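Local coordinates for protein uracil-DNA glycosylase (Epstein-Barr virus, PDB 6LYJ) that belongs to the uracil-DNA glycosylase superfamily and has an alpha/beta fold built around a four-stranded parallel sheet flanked by helices, at residues Leu28-Pro31 and Phe37-Leu40; Arg56-Gln61 and Gly160-Ile165; Leu146-Ile151 and Asp172-Leu177; Val186-Gly191 and Val237-Phe242. All blocks are in the same frame, centred on the assembly; numbering follows the deposited sequence.

Interaction 1. Residues Leu28-Pro31 and Phe37-Leu40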
# COMPACT_ATOMS: atom_id res chain seq x y z
N LEU A 28 -15.14 3.27 20.83
CA LEU A 28 -14.07 2.57 20.13
C LEU A 28 -14.16 2.71 18.62
O LEU A 28 -13.43 2.02 17.90
CB LEU A 28 -14.07 1.09 20.52
CG LEU A 28 -13.88 0.85 22.02
CD1 LEU A 28 -14.01 -0.63 22.36
CD2 LEU A 28 -12.54 1.40 22.50
N LEU A 29 -15.08 3.55 18.12
CA LEU A 29 -15.18 3.91 16.71
C LEU A 29 -15.60 2.75 15.81
O LEU A 29 -15.90 2.95 14.63
CB LEU A 29 -13.86 4.50 16.20
CG LEU A 29 -13.37 5.77 16.89
CD1 LEU A 29 -11.98 6.13 16.39
CD2 LEU A 29 -14.35 6.91 16.67
N LEU A 30 -15.61 1.55 16.35
CA LEU A 30 -15.96 0.36 15.58
C LEU A 30 -17.47 0.14 15.59
O LEU A 30 -18.15 0.48 16.56
CB LEU A 30 -15.26 -0.87 16.16
CG LEU A 30 -13.77 -1.01 15.88
CD1 LEU A 30 -13.18 -2.10 16.76
CD2 LEU A 30 -13.51 -1.32 14.42
N PRO A 31 -18.01 -0.44 14.52
CA PRO A 31 -19.43 -0.81 14.52
C PRO A 31 -19.71 -1.89 15.55
O PRO A 31 -18.83 -2.66 15.94
CB PRO A 31 -19.68 -1.32 13.10
CG PRO A 31 -18.47 -0.90 12.31
CD PRO A 31 -17.35 -0.84 13.27
N PHE A 37 -17.87 -9.17 17.34
CA PHE A 37 -16.97 -10.12 16.71
C PHE A 37 -15.64 -10.24 17.45
O PHE A 37 -15.12 -11.34 17.64
CB PHE A 37 -16.73 -9.71 15.26
CG PHE A 37 -15.89 -10.67 14.47
CD1 PHE A 37 -16.44 -11.83 13.95
CD2 PHE A 37 -14.55 -10.41 14.24
CE1 PHE A 37 -15.67 -12.71 13.21
CE2 PHE A 37 -13.77 -11.29 13.51
CZ PHE A 37 -14.34 -12.44 12.99
N LEU A 38 -15.08 -9.11 17.88
CA LEU A 38 -13.75 -9.14 18.48
C LEU A 38 -13.78 -9.60 19.93
O LEU A 38 -12.82 -10.24 20.39
CB LEU A 38 -13.11 -7.75 18.40
CG LEU A 38 -12.83 -7.19 17.01
CD1 LEU A 38 -12.31 -5.76 17.09
CD2 LEU A 38 -11.85 -8.08 16.25
N GLN A 39 -14.88 -9.34 20.65
CA GLN A 39 -15.00 -9.70 22.06
C GLN A 39 -13.79 -9.21 22.85
O GLN A 39 -13.14 -9.96 23.58
CB GLN A 39 -15.18 -11.21 22.23
CG GLN A 39 -16.41 -11.78 21.54
CD GLN A 39 -17.70 -11.32 22.19
OE1 GLN A 39 -17.78 -11.17 23.41
NE2 GLN A 39 -18.73 -11.10 21.38
N LEU A 40 -13.49 -7.92 22.70
CA LEU A 40 -12.28 -7.36 23.29
C LEU A 40 -12.37 -7.39 24.81
O LEU A 40 -13.38 -6.98 25.39
CB LEU A 40 -12.06 -5.93 22.82
CG LEU A 40 -11.80 -5.69 21.33
CD1 LEU A 40 -11.67 -4.21 21.05
CD2 LEU A 40 -10.55 -6.43 20.88
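Leu30 faces Leu38 with their CA atoms 10.2 Å apart, and Leu28 faces Leu40 at a similar spacing of 10.6 Å, so the turn-like lead-in to helix 32-38 and the exit from it run antiparallel at side-chain distance. The leucines flanking this short helix close over its two ends at the periphery of the alpha/beta fold, with Pro31 at the N-cap. Two residues with positive phi shape the flanks. Leu29 (phi 67°) turns its own side chain off toward Ile52 of helix 42-59, while the leucines before and after it point at the other segment. Gln39 (phi 51°) ends the helix and lets Leu40 point the same way as Leu38. Four leucines then form two rungs, each joined by methyl groups alone. The outer rung is light: Leu28 CD1 and Leu40 CD1 only graze at 4.5 Å, and both side chains also rest on Leu48 of helix 42-59. The inner rung, buried among Met72, Phe170 and Leu177, is tighter. Its two side chains cross at about a right angle, and one branch of each, CD1, makes the contact. In Leu38, CG sits beside the backbone N (chi1 -64°) and the nearly extended second torsion carries CD1 across the gap, where it meets Leu30 CD1 at 3.8 Å.

Interaction 2. Residues Arg56-Gln61 and Gly160-Ile165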
# COMPACT_ATOMS: atom_id res chain seq x y z
N ARG A 56 -6.32 11.44 18.71
CA ARG A 56 -7.06 12.67 19.00
C ARG A 56 -6.14 13.79 19.44
O ARG A 56 -6.33 14.95 19.07
CB ARG A 56 -8.14 12.41 20.06
CG ARG A 56 -9.35 11.67 19.54
CD ARG A 56 -10.52 11.78 20.50
NE ARG A 56 -11.67 11.00 20.05
CZ ARG A 56 -12.23 10.03 20.74
NH1 ARG A 56 -11.77 9.72 21.95
NH2 ARG A 56 -13.27 9.38 20.25
N ARG A 57 -5.13 13.47 20.26
CA ARG A 57 -4.16 14.49 20.66
C ARG A 57 -3.35 14.98 19.46
O ARG A 57 -3.10 16.18 19.31
CB ARG A 57 -3.22 13.96 21.74
CG ARG A 57 -3.86 13.72 23.09
CD ARG A 57 -2.80 13.45 24.16
NE ARG A 57 -1.87 12.38 23.79
CZ ARG A 57 -2.08 11.08 23.99
NH1 ARG A 57 -3.21 10.67 24.55
NH2 ARG A 57 -1.17 10.19 23.61
N LEU A 58 -2.93 14.05 18.60
CA LEU A 58 -2.11 14.43 17.45
C LEU A 58 -2.90 15.26 16.44
O LEU A 58 -2.32 16.07 15.72
CB LEU A 58 -1.54 13.19 16.77
CG LEU A 58 -0.56 12.37 17.61
CD1 LEU A 58 -0.32 11.00 16.99
CD2 LEU A 58 0.76 13.12 17.76
N ARG A 59 -4.23 15.09 16.39
CA ARG A 59 -5.03 15.80 15.39
C ARG A 59 -5.08 17.30 15.62
O ARG A 59 -5.28 18.06 14.66
CB ARG A 59 -6.45 15.24 15.35
CG ARG A 59 -6.65 14.14 14.33
CD ARG A 59 -8.12 13.78 14.19
NE ARG A 59 -8.28 12.37 13.85
CZ ARG A 59 -8.18 11.89 12.62
NH1 ARG A 59 -7.94 12.71 11.60
NH2 ARG A 59 -8.33 10.60 12.40
N THR A 60 -4.93 17.76 16.86
CA THR A 60 -4.94 19.19 17.13
C THR A 60 -3.63 19.87 16.79
O THR A 60 -3.58 21.10 16.70
CB THR A 60 -5.29 19.48 18.59
OG1 THR A 60 -4.22 19.04 19.44
CG2 THR A 60 -6.57 18.76 18.99
N GLN A 61 -2.56 19.10 16.60
CA GLN A 61 -1.26 19.65 16.26
C GLN A 61 -0.94 19.60 14.77
O GLN A 61 -0.08 20.36 14.32
CB GLN A 61 -0.16 18.93 17.06
CG GLN A 61 -0.40 18.99 18.56
CD GLN A 61 0.38 17.95 19.34
OE1 GLN A 61 0.97 17.04 18.76
NE2 GLN A 61 0.40 18.09 20.66
N GLY A 160 4.34 6.63 7.39
CA GLY A 160 4.87 5.93 8.54
C GLY A 160 4.89 6.72 9.83
O GLY A 160 5.37 6.21 10.85
N SER A 161 4.38 7.96 9.83
CA SER A 161 4.47 8.81 11.01
C SER A 161 3.66 8.27 12.18
O SER A 161 3.99 8.57 13.33
CB SER A 161 4.00 10.23 10.66
OG SER A 161 2.73 10.20 10.03
N HIS A 162 2.63 7.46 11.92
CA HIS A 162 1.86 6.85 13.00
C HIS A 162 2.11 5.35 13.10
O HIS A 162 1.27 4.61 13.62
CB HIS A 162 0.37 7.13 12.80
CG HIS A 162 -0.01 8.56 13.01
ND1 HIS A 162 -1.31 9.00 12.95
CD2 HIS A 162 0.75 9.65 13.28
CE1 HIS A 162 -1.34 10.30 13.18
NE2 HIS A 162 -0.11 10.72 13.37
N ALA A 163 3.26 4.88 12.61
CA ALA A 163 3.57 3.45 12.63
C ALA A 163 3.78 2.90 14.04
O ALA A 163 3.69 1.68 14.23
CB ALA A 163 4.81 3.16 11.78
N ASP A 164 4.07 3.75 15.03
CA ASP A 164 4.43 3.26 16.36
C ASP A 164 3.50 3.77 17.46
O ASP A 164 3.89 3.76 18.63
CB ASP A 164 5.88 3.64 16.69
CG ASP A 164 6.88 2.94 15.79
OD1 ASP A 164 6.75 1.72 15.60
OD2 ASP A 164 7.79 3.62 15.28
N ILE A 165 2.29 4.20 17.13
CA ILE A 165 1.39 4.71 18.15
C ILE A 165 0.42 3.66 18.66
O ILE A 165 -0.42 3.95 19.52
CB ILE A 165 0.63 5.95 17.64
CG1 ILE A 165 -0.34 5.56 16.52
CG2 ILE A 165 1.62 7.01 17.16
CD1 ILE A 165 -1.22 6.69 16.08
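Leu58 CD1 lies 3.6 Å from His162 NE2, and the contact is tight only around this one methyl. The two side chains come from opposite directions, bridging a CA-to-CA gap of 9.6 Å between Leu58 and His162. The methyl approaches the imidazole obliquely at its NE2 end, with CE1 of His162 4.0 Å from Leu58 CD1. The ring's rotation is probably set from its other nitrogen, ND1 of His162, which is hydrogen-bonded to Thr153 OG1. The same methyl of Leu58 also reaches Ile165 CG2, more loosely, at 4.4 Å. Here the C-terminal end of helix 42-59 leans on the loop between strand 154-155 and helix 167-181 of the alpha/beta fold. That loop is folded as two overlapping type I turns, Gly160 to Ala163 and His162 to Ile165. The first is closed by Ala163 N giving a 3.1 Å hydrogen bond to Gly160 O, and together they bring His162 and Ile165 onto the helix side. Toward solvent the helix end is loose: Arg57, Thr60 and Gln61 are exposed and stay away from the loop, as Asp164 does on the other side. Arg56 is exposed too, but its NE makes a salt bridge to Glu68.

Interaction 3. Residues Leu146-Ile151 and Asp172-Leu177; sequences LLLNTI and DHVISL
Leu148, on strand 145-149, sets its CD2 methyl against both Val174 and Ile175 of helix 167-181. Followed from its start, the helical segment first offers Asp172, whose CB leads away from the strand; its OD1 makes a salt bridge with Lys197, and its carbonyl O takes the 2.9 Å hydrogen bond from Ser176 N. His173 lies on the side of the helix away from the strand and meets the ring of Phe44 edge-to-face. Val174 is the first to touch: its CG1, set anti to the backbone N (chi1 167°), stands 4.0 Å from Leu148 CD2, and Trp34 of helix 32-38 packs on the same valine. Ile175 comes next. Its CB does not point straight at the strand, but CG1 swings in to reach that same CD2 of Leu148, also at 4.0 Å, and the side chain touches Leu88 on the neighbouring strand 85-89. Leu177, one turn after His173, lays CD1 over a face of that ring, 3.4 Å above its plane, and meets Leu38 of helix 32-38. Helix 167-181 lies in the beta-alpha-beta crossover that joins parallel strands 145-149 and 186-190, with strand 85-89 between them. Across the contact only aliphatic carbons meet, while the backbone of Leu148 is engaged with Ile87 and Gly89 inside the sheet. The contact therefore holds by shape and burial, without the directionality of polar bonds.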
# COMPACT_ATOMS: atom_id res chain seq x y z
N LEU A 146 -12.22 -7.46 2.94
CA LEU A 146 -11.76 -6.55 3.97
C LEU A 146 -10.45 -5.91 3.51
O LEU A 146 -9.44 -6.60 3.34
CB LEU A 146 -11.57 -7.27 5.31
CG LEU A 146 -11.43 -6.34 6.51
CD1 LEU A 146 -12.78 -5.70 6.82
CD2 LEU A 146 -10.89 -7.06 7.74
N LEU A 147 -10.48 -4.59 3.32
CA LEU A 147 -9.33 -3.83 2.83
C LEU A 147 -8.69 -3.14 4.03
O LEU A 147 -9.00 -2.00 4.36
CB LEU A 147 -9.78 -2.83 1.77
CG LEU A 147 -10.39 -3.46 0.51
CD1 LEU A 147 -11.31 -2.49 -0.21
CD2 LEU A 147 -9.28 -3.95 -0.42
N LEU A 148 -7.79 -3.86 4.69
CA LEU A 148 -7.29 -3.50 6.01
C LEU A 148 -5.86 -2.99 5.91
O LEU A 148 -4.93 -3.76 5.62
CB LEU A 148 -7.37 -4.70 6.95
CG LEU A 148 -6.81 -4.47 8.35
CD1 LEU A 148 -7.58 -3.36 9.05
CD2 LEU A 148 -6.85 -5.77 9.16
N ASN A 149 -5.68 -1.70 6.17
CA ASN A 149 -4.36 -1.13 6.42
C ASN A 149 -3.90 -1.50 7.82
O ASN A 149 -4.67 -1.37 8.78
CB ASN A 149 -4.39 0.39 6.27
CG ASN A 149 -4.31 0.85 4.83
OD1 ASN A 149 -3.70 0.20 3.99
ND2 ASN A 149 -4.93 1.99 4.54
N THR A 150 -2.65 -1.96 7.95
CA THR A 150 -2.16 -2.33 9.28
C THR A 150 -2.01 -1.10 10.18
O THR A 150 -2.13 -1.22 11.40
CB THR A 150 -0.82 -3.07 9.17
OG1 THR A 150 0.06 -2.36 8.30
CG2 THR A 150 -1.02 -4.47 8.62
N ILE A 151 -1.76 0.07 9.59
CA ILE A 151 -1.73 1.34 10.30
C ILE A 151 -2.90 2.17 9.81
O ILE A 151 -3.08 2.35 8.60
CB ILE A 151 -0.39 2.09 10.08
CG1 ILE A 151 0.80 1.18 10.39
CG2 ILE A 151 -0.34 3.35 10.92
CD1 ILE A 151 0.79 0.60 11.79
N ASP A 172 -2.92 -6.33 14.06
CA ASP A 172 -2.46 -7.69 14.29
C ASP A 172 -3.53 -8.53 14.98
O ASP A 172 -3.81 -9.67 14.59
CB ASP A 172 -1.18 -7.69 15.13
CG ASP A 172 0.08 -7.43 14.32
OD1 ASP A 172 -0.01 -7.26 13.08
OD2 ASP A 172 1.16 -7.38 14.93
N HIS A 173 -4.12 -7.97 16.04
CA HIS A 173 -5.14 -8.72 16.77
C HIS A 173 -6.35 -8.99 15.88
O HIS A 173 -6.93 -10.08 15.91
CB HIS A 173 -5.54 -7.96 18.03
CG HIS A 173 -6.53 -8.68 18.90
ND1 HIS A 173 -6.20 -9.79 19.65
CD2 HIS A 173 -7.84 -8.43 19.16
CE1 HIS A 173 -7.26 -10.20 20.31
NE2 HIS A 173 -8.27 -9.39 20.04
N VAL A 174 -6.75 -7.99 15.07
CA VAL A 174 -7.85 -8.17 14.13
C VAL A 174 -7.56 -9.32 13.16
O VAL A 174 -8.42 -10.16 12.89
CB VAL A 174 -8.13 -6.86 13.37
CG1 VAL A 174 -9.05 -7.13 12.18
CG2 VAL A 174 -8.75 -5.83 14.30
N ILE A 175 -6.34 -9.36 12.62
CA ILE A 175 -5.97 -10.43 11.70
C ILE A 175 -6.06 -11.78 12.40
O ILE A 175 -6.60 -12.76 11.86
CB ILE A 175 -4.56 -10.18 11.12
CG1 ILE A 175 -4.57 -8.93 10.24
CG2 ILE A 175 -4.07 -11.41 10.34
CD1 ILE A 175 -3.17 -8.41 9.88
N SER A 176 -5.50 -11.86 13.61
CA SER A 176 -5.53 -13.11 14.38
C SER A 176 -6.96 -13.57 14.61
O SER A 176 -7.28 -14.75 14.45
CB SER A 176 -4.81 -12.92 15.71
OG SER A 176 -3.43 -12.69 15.52
N LEU A 177 -7.85 -12.64 14.96
CA LEU A 177 -9.23 -13.00 15.26
C LEU A 177 -9.98 -13.38 13.99
O LEU A 177 -10.84 -14.27 14.02
CB LEU A 177 -9.93 -11.86 16.00
CG LEU A 177 -10.00 -12.10 17.51
CD1 LEU A 177 -8.64 -12.45 18.08
CD2 LEU A 177 -10.58 -10.90 18.21

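Interaction 4. Residues Val186-Gly191 and Val237-Phe242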
# COMPACT_ATOMS: atom_id res chain seq x y z
N VAL A 186 -9.73 -16.03 2.57
CA VAL A 186 -8.53 -15.80 1.77
C VAL A 186 -7.80 -14.57 2.30
O VAL A 186 -8.43 -13.55 2.63
CB VAL A 186 -8.87 -15.62 0.27
CG1 VAL A 186 -7.60 -15.40 -0.55
CG2 VAL A 186 -9.65 -16.81 -0.26
N PHE A 187 -6.48 -14.67 2.41
CA PHE A 187 -5.62 -13.57 2.85
C PHE A 187 -4.59 -13.30 1.76
O PHE A 187 -3.83 -14.19 1.39
CB PHE A 187 -4.92 -13.89 4.17
CG PHE A 187 -5.87 -14.06 5.34
CD1 PHE A 187 -6.60 -15.22 5.50
CD2 PHE A 187 -6.02 -13.05 6.27
CE1 PHE A 187 -7.47 -15.38 6.56
CE2 PHE A 187 -6.88 -13.19 7.34
CZ PHE A 187 -7.61 -14.36 7.49
N MET A 188 -4.57 -12.07 1.24
CA MET A 188 -3.65 -11.67 0.18
C MET A 188 -2.59 -10.75 0.78
O MET A 188 -2.89 -9.62 1.17
CB MET A 188 -4.39 -10.97 -0.96
CG MET A 188 -5.50 -11.81 -1.62
SD MET A 188 -6.28 -10.91 -2.98
CE MET A 188 -7.48 -12.10 -3.57
N LEU A 189 -1.36 -11.25 0.85
CA LEU A 189 -0.23 -10.54 1.46
C LEU A 189 0.78 -10.19 0.37
O LEU A 189 1.48 -11.07 -0.14
CB LEU A 189 0.41 -11.40 2.55
CG LEU A 189 -0.59 -12.03 3.53
CD1 LEU A 189 0.10 -12.88 4.59
CD2 LEU A 189 -1.42 -10.94 4.19
N TRP A 190 0.85 -8.90 0.02
CA TRP A 190 1.70 -8.43 -1.07
C TRP A 190 2.89 -7.65 -0.51
O TRP A 190 2.69 -6.62 0.16
CB TRP A 190 0.91 -7.54 -2.03
CG TRP A 190 -0.31 -8.20 -2.59
CD1 TRP A 190 -0.45 -9.51 -2.93
CD2 TRP A 190 -1.57 -7.57 -2.88
NE1 TRP A 190 -1.72 -9.74 -3.41
CE2 TRP A 190 -2.42 -8.57 -3.39
CE3 TRP A 190 -2.06 -6.27 -2.75
CZ2 TRP A 190 -3.74 -8.30 -3.78
CZ3 TRP A 190 -3.36 -6.00 -3.14
CH2 TRP A 190 -4.19 -7.02 -3.65
N GLY A 191 4.10 -8.11 -0.79
CA GLY A 191 5.30 -7.46 -0.30
C GLY A 191 5.74 -7.98 1.05
O GLY A 191 5.08 -8.78 1.71
N VAL A 237 -8.17 -15.06 -9.04
CA VAL A 237 -8.71 -16.33 -9.53
C VAL A 237 -8.59 -17.40 -8.45
O VAL A 237 -9.55 -18.13 -8.18
CB VAL A 237 -8.00 -16.75 -10.82
CG1 VAL A 237 -8.43 -18.15 -11.25
CG2 VAL A 237 -8.26 -15.73 -11.93
N LEU A 238 -7.40 -17.53 -7.85
CA LEU A 238 -7.21 -18.54 -6.81
C LEU A 238 -8.17 -18.30 -5.65
O LEU A 238 -8.71 -19.24 -5.06
CB LEU A 238 -5.76 -18.54 -6.33
CG LEU A 238 -4.73 -18.96 -7.38
CD1 LEU A 238 -3.31 -18.71 -6.86
CD2 LEU A 238 -4.92 -20.42 -7.77
N ALA A 239 -8.39 -17.02 -5.31
CA ALA A 239 -9.31 -16.68 -4.23
C ALA A 239 -10.72 -17.16 -4.54
O ALA A 239 -11.37 -17.80 -3.70
CB ALA A 239 -9.29 -15.17 -3.98
N ASN A 240 -11.22 -16.85 -5.75
CA ASN A 240 -12.57 -17.31 -6.08
C ASN A 240 -12.65 -18.83 -6.19
O ASN A 240 -13.68 -19.41 -5.83
CB ASN A 240 -13.06 -16.65 -7.37
CG ASN A 240 -13.76 -15.33 -7.12
OD1 ASN A 240 -14.19 -15.04 -6.00
ND2 ASN A 240 -13.90 -14.52 -8.17
N ASN A 241 -11.60 -19.49 -6.67
CA ASN A 241 -11.59 -20.95 -6.67
C ASN A 241 -11.72 -21.49 -5.25
O ASN A 241 -12.48 -22.44 -5.00
CB ASN A 241 -10.31 -21.49 -7.32
CG ASN A 241 -10.25 -21.21 -8.80
OD1 ASN A 241 -11.25 -20.87 -9.43
ND2 ASN A 241 -9.06 -21.38 -9.39
N PHE A 242 -10.99 -20.90 -4.31
CA PHE A 242 -11.09 -21.32 -2.92
C PHE A 242 -12.51 -21.13 -2.40
O PHE A 242 -13.09 -22.04 -1.81
CB PHE A 242 -10.08 -20.54 -2.07
CG PHE A 242 -10.15 -20.85 -0.60
CD1 PHE A 242 -9.49 -21.95 -0.08
CD2 PHE A 242 -10.84 -20.01 0.27
CE1 PHE A 242 -9.54 -22.24 1.28
CE2 PHE A 242 -10.88 -20.29 1.63
CZ PHE A 242 -10.23 -21.40 2.13
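Val186 and Ala239 bring their CA atoms within 6.1 Å where helix 235-245 lies alongside strand 186-190 of the central parallel sheet, a helix-on-sheet layer of the alpha/beta fold. The short axes are 9.4 Å apart at closest approach and run nearly antiparallel, at 166°. Aliphatic contacts form the middle of the interface. The small side chain of Ala239 lets the helix come in close, and its CB is touched by two residues of the strand: CG1 of Val186 at 3.8 Å from Ala239 CB, and the terminal methyl of Met188. The methionine CB does not aim at the helix; it is the chain, fully extended beyond CG, that carries CE over to it. Contact with an aromatic ring makes up the rest. One helical turn beyond Ala239, Phe242 slides past Val186 in the opposite direction, its CG anti to the backbone N (chi1 177°), and the valine's second methyl comes obliquely to the ring, with CG2 of Val186 3.5 Å from CD2 of Phe242. The ring also rests on Leu207 of the next strand. Two polar side chains bond away from the contact: Asn240 turns from the strand and its OD1 accepts a hydrogen bond from Ile251 N, while Trp190 NE1 bonds to His235 ND1 near the start of the helix. The closest approach to Ala239 is that of Met188, with CE 3.6 Å from Ala239 CB.

Interaction 3 touches interactions 1 and 2. Its centre is 13 Å from that of interaction 1, where Leu38 O packs against Leu177 CD2 at 3.2 Å and Leu40 CD2 lies 3.8 Å from His173 CD2. Interaction 2, centred 19 Å away from interaction 3, meets it through the loop, with His162 O 3.4 Å from Ile151 CG2. Interactions 1 and 2 do not touch, but successive helices 32-38 and 42-59 link them along the chain. Interaction 4 uses the same parallel sheet as interaction 3, with centres 16 Å apart; the two do not touch, their nearest atoms being about 4 Å apart, and strand 186-190 follows helix 167-181. Interactions 2 and 4 lie on opposite sides of the chain's centre, about 32 Å apart between centres.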